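Local coordinates for putative lipoprotein (Bacteroides ovatus, PDB 3OQQ) that is of unknown function but is a putative lipoprotein, probably extracellular, that binds calcium ions, at residues 189-199 / 332-340. Sequence-based numbering, arbitrary orientation.
Sequences YPTVLGVVLDG and RQNFFIKVN
Val192, Gly194 and Val196 form hydrogen-bonded pairs with Lys338, Phe336 and Asn334 as strands 190-198 and 333-339 run antiparallel, their axes 161° apart. A classic beta bulge interrupts the register where Thr191 N and Val192 N both donate to Lys338 O, reaching it from the same face of its carbonyl plane, the former almost straight at 2.9 Å. Phe336 illustrates how an aromatic side chain exploits a cross-strand glycine: with CG set between backbone N and carbonyl carbon (chi1 64°), the ring folds across the neighbouring strand and lays one face on Gly194, whose CA sits 4.1 Å from the ring centroid in a CH-pi contact. Its CE1 also meets Val196 CG2 at 3.8 Å. With Phe336 cut back to an alanine, the CH-pi contact over Gly194 would probably be lost and Val196 CG2 left without its aromatic neighbour. On the other face of the sheet, Val195 CG2 packs over the Phe335 ring, 3.9 Å from its centroid. At the far end Asp198 OD1 and Arg332 NH1 form a salt bridge (3.1 Å) whose hydrogen bond is weak, the carboxylate and guanidinium planes standing 64° apart. A water links Asp198 OD2 to Asn334 ND2, an amide also held by His346 ND1 and Ala351 O. Both are inner strands of a six-stranded antiparallel sheet: 266-272 flanks 190-198, and 343-346 flanks 333-339, placing His346 to stack on Phe336. Leu193 and Val195 pack on strand 173-184, and Ile337 on strand 150-161.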
loop_
_atom_site.group_PDB
_atom_site.type_symbol
_atom_site.label_atom_id
_atom_site.label_comp_id
_atom_site.label_asym_id
_atom_site.label_seq_id
_atom_site.Cartn_x
_atom_site.Cartn_y
_atom_site.Cartn_z
ATOM N N TYR A 189 6.824 7.144 -20.609
ATOM C CA TYR A 189 6.889 5.709 -20.814
ATOM C C TYR A 189 6.294 4.777 -19.733
ATOM O O TYR A 189 6.173 3.606 -20.078
ATOM C CB TYR A 189 8.359 5.338 -21.076
ATOM C CG TYR A 189 8.904 6.090 -22.268
ATOM C CD1 TYR A 189 8.468 5.796 -23.557
ATOM C CD2 TYR A 189 9.749 7.190 -22.100
ATOM C CE1 TYR A 189 8.908 6.530 -24.655
ATOM C CE2 TYR A 189 10.200 7.932 -23.195
ATOM C CZ TYR A 189 9.810 7.566 -24.476
ATOM O OH TYR A 189 10.263 8.246 -25.582
ATOM N N PRO A 190 5.897 5.167 -18.487
ATOM C CA PRO A 190 5.289 4.166 -17.571
ATOM C C PRO A 190 3.997 3.580 -18.152
ATOM O O PRO A 190 3.214 4.295 -18.757
ATOM C CB PRO A 190 5.004 4.965 -16.295
ATOM C CG PRO A 190 5.907 6.155 -16.368
ATOM C CD PRO A 190 5.996 6.489 -17.837
ATOM N N THR A 191 3.799 2.271 -18.004
ATOM C CA THR A 191 2.636 1.599 -18.570
ATOM C C THR A 191 1.865 0.806 -17.519
ATOM O O THR A 191 0.664 0.626 -17.668
ATOM C CB THR A 191 3.078 0.656 -19.705
ATOM O OG1 THR A 191 4.093 -0.214 -19.207
ATOM C CG2 THR A 191 3.608 1.408 -20.941
ATOM N N VAL A 192 2.570 0.259 -16.515
ATOM C CA VAL A 192 1.974 -0.622 -15.507
ATOM C C VAL A 192 2.449 -0.256 -14.105
ATOM O O VAL A 192 3.567 0.219 -13.938
ATOM C CB VAL A 192 2.320 -2.134 -15.796
ATOM C CG1 VAL A 192 1.619 -3.076 -14.807
ATOM C CG2 VAL A 192 2.001 -2.551 -17.237
ATOM N N LEU A 193 1.579 -0.485 -13.103
ATOM C CA LEU A 193 1.881 -0.459 -11.678
ATOM C C LEU A 193 1.411 -1.802 -11.134
ATOM O O LEU A 193 0.532 -2.435 -11.719
ATOM C CB LEU A 193 1.308 0.726 -10.903
ATOM C CG LEU A 193 -0.201 0.873 -10.721
ATOM C CD1 LEU A 193 -0.690 0.132 -9.506
ATOM C CD2 LEU A 193 -0.546 2.321 -10.529
ATOM N N GLY A 194 2.007 -2.257 -10.060
ATOM C CA GLY A 194 1.594 -3.535 -9.497
ATOM C C GLY A 194 2.187 -3.824 -8.141
ATOM O O GLY A 194 2.921 -3.006 -7.569
ATOM N N VAL A 195 1.897 -5.019 -7.640
ATOM C CA VAL A 195 2.403 -5.443 -6.345
ATOM C C VAL A 195 2.490 -6.952 -6.349
ATOM O O VAL A 195 1.687 -7.630 -6.972
ATOM C CB VAL A 195 1.532 -4.905 -5.135
ATOM C CG1 VAL A 195 0.100 -5.455 -5.148
ATOM C CG2 VAL A 195 2.203 -5.170 -3.778
ATOM N N VAL A 196 3.496 -7.452 -5.686
ATOM C CA VAL A 196 3.644 -8.854 -5.378
ATOM C C VAL A 196 3.267 -8.961 -3.906
ATOM O O VAL A 196 3.871 -8.272 -3.079
ATOM C CB VAL A 196 5.068 -9.415 -5.627
ATOM C CG1 VAL A 196 5.150 -10.858 -5.147
ATOM C CG2 VAL A 196 5.501 -9.284 -7.089
ATOM N N LEU A 197 2.270 -9.794 -3.581
ATOM C CA LEU A 197 1.900 -10.077 -2.200
ATOM C C LEU A 197 2.741 -11.271 -1.828
ATOM O O LEU A 197 2.339 -12.427 -2.012
ATOM C CB LEU A 197 0.398 -10.343 -2.054
ATOM C CG LEU A 197 -0.538 -9.238 -2.519
ATOM C CD1 LEU A 197 -1.941 -9.717 -2.486
ATOM C CD2 LEU A 197 -0.346 -7.946 -1.718
ATOM N N ASP A 198 3.980 -10.972 -1.425
ATOM C CA ASP A 198 5.032 -11.928 -1.136
ATOM C C ASP A 198 4.601 -12.961 -0.085
ATOM O O ASP A 198 4.123 -12.598 0.998
ATOM C CB ASP A 198 6.281 -11.166 -0.679
ATOM C CG ASP A 198 7.566 -11.894 -0.963
ATOM O OD1 ASP A 198 7.733 -13.009 -0.449
ATOM O OD2 ASP A 198 8.391 -11.357 -1.729
ATOM N N GLY A 199 4.735 -14.239 -0.445
ATOM C CA GLY A 199 4.354 -15.338 0.435
ATOM C C GLY A 199 2.878 -15.692 0.399
ATOM O O GLY A 199 2.493 -16.712 0.970
ATOM N N ARG A 332 7.039 -7.517 2.600
ATOM C CA ARG A 332 6.178 -8.455 1.859
ATOM C C ARG A 332 5.309 -7.710 0.798
ATOM O O ARG A 332 4.728 -8.341 -0.089
ATOM C CB ARG A 332 5.298 -9.276 2.826
ATOM C CG ARG A 332 6.084 -10.192 3.765
ATOM C CD ARG A 332 6.495 -11.479 3.119
ATOM N NE ARG A 332 7.162 -12.376 4.064
ATOM C CZ ARG A 332 7.732 -13.533 3.733
ATOM N NH1 ARG A 332 7.714 -13.956 2.472
ATOM N NH2 ARG A 332 8.332 -14.272 4.656
ATOM N N GLN A 333 5.241 -6.369 0.891
ATOM C CA GLN A 333 4.486 -5.569 -0.056
ATOM C C GLN A 333 5.449 -5.126 -1.132
ATOM O O GLN A 333 6.037 -4.058 -1.044
ATOM C CB GLN A 333 3.795 -4.391 0.637
ATOM C CG GLN A 333 3.070 -4.762 1.932
ATOM C CD GLN A 333 2.578 -3.537 2.654
ATOM O OE1 GLN A 333 2.966 -2.402 2.351
ATOM N NE2 GLN A 333 1.710 -3.736 3.629
ATOM N N ASN A 334 5.685 -6.008 -2.096
ATOM C CA ASN A 334 6.669 -5.747 -3.124
ATOM C C ASN A 334 6.033 -4.995 -4.307
ATOM O O ASN A 334 5.691 -5.584 -5.328
ATOM C CB ASN A 334 7.367 -7.055 -3.562
ATOM C CG ASN A 334 8.476 -6.823 -4.556
ATOM O OD1 ASN A 334 8.802 -5.693 -4.884
ATOM N ND2 ASN A 334 9.073 -7.869 -5.059
ATOM N N PHE A 335 5.919 -3.674 -4.148
ATOM C CA PHE A 335 5.384 -2.769 -5.157
ATOM C C PHE A 335 6.353 -2.605 -6.331
ATOM O O PHE A 335 7.570 -2.692 -6.159
ATOM C CB PHE A 335 5.089 -1.387 -4.531
ATOM C CG PHE A 335 3.966 -1.451 -3.533
ATOM C CD1 PHE A 335 2.656 -1.650 -3.947
ATOM C CD2 PHE A 335 4.215 -1.317 -2.176
ATOM C CE1 PHE A 335 1.616 -1.736 -3.015
ATOM C CE2 PHE A 335 3.163 -1.351 -1.248
ATOM C CZ PHE A 335 1.879 -1.584 -1.672
ATOM N N PHE A 336 5.805 -2.357 -7.522
ATOM C CA PHE A 336 6.624 -2.187 -8.724
ATOM C C PHE A 336 5.857 -1.450 -9.797
ATOM O O PHE A 336 4.628 -1.336 -9.733
ATOM C CB PHE A 336 7.117 -3.564 -9.294
ATOM C CG PHE A 336 6.063 -4.535 -9.800
ATOM C CD1 PHE A 336 5.480 -5.464 -8.943
ATOM C CD2 PHE A 336 5.684 -4.544 -11.139
ATOM C CE1 PHE A 336 4.528 -6.372 -9.410
ATOM C CE2 PHE A 336 4.736 -5.456 -11.609
ATOM C CZ PHE A 336 4.147 -6.352 -10.739
ATOM N N ILE A 337 6.603 -1.003 -10.816
ATOM C CA ILE A 337 6.070 -0.416 -12.021
ATOM C C ILE A 337 6.732 -1.073 -13.244
ATOM O O ILE A 337 7.816 -1.668 -13.136
ATOM C CB ILE A 337 6.173 1.126 -12.087
ATOM C CG1 ILE A 337 7.664 1.634 -12.060
ATOM C CG2 ILE A 337 5.273 1.767 -11.011
ATOM C CD1 ILE A 337 7.896 2.879 -12.730
ATOM N N LYS A 338 6.050 -0.977 -14.397
ATOM C CA LYS A 338 6.609 -1.357 -15.684
ATOM C C LYS A 338 6.565 -0.161 -16.611
ATOM O O LYS A 338 5.679 0.699 -16.513
ATOM C CB LYS A 338 5.917 -2.554 -16.342
ATOM C CG LYS A 338 6.097 -3.868 -15.634
ATOM C CD LYS A 338 5.985 -4.985 -16.663
ATOM C CE LYS A 338 4.965 -5.994 -16.281
ATOM N NZ LYS A 338 4.951 -7.121 -17.253
ATOM N N VAL A 339 7.570 -0.081 -17.471
ATOM C CA VAL A 339 7.672 0.976 -18.467
ATOM C C VAL A 339 7.620 0.315 -19.829
ATOM O O VAL A 339 7.887 -0.896 -19.938
ATOM C CB VAL A 339 8.926 1.871 -18.269
ATOM C CG1 VAL A 339 8.954 2.471 -16.857
ATOM C CG2 VAL A 339 10.210 1.109 -18.564
ATOM N N ASN A 340 7.223 1.083 -20.855
ATOM C CA ASN A 340 7.107 0.630 -22.242
ATOM C C ASN A 340 8.281 -0.273 -22.622
ATOM O O ASN A 340 9.431 0.111 -22.451
ATOM C CB ASN A 340 7.053 1.847 -23.164
ATOM C CG ASN A 340 6.735 1.502 -24.583
ATOM O OD1 ASN A 340 5.692 0.904 -24.883
ATOM N ND2 ASN A 340 7.662 1.818 -25.468
HETATM O O HOH W 1 8.442 -10.480 -4.431
#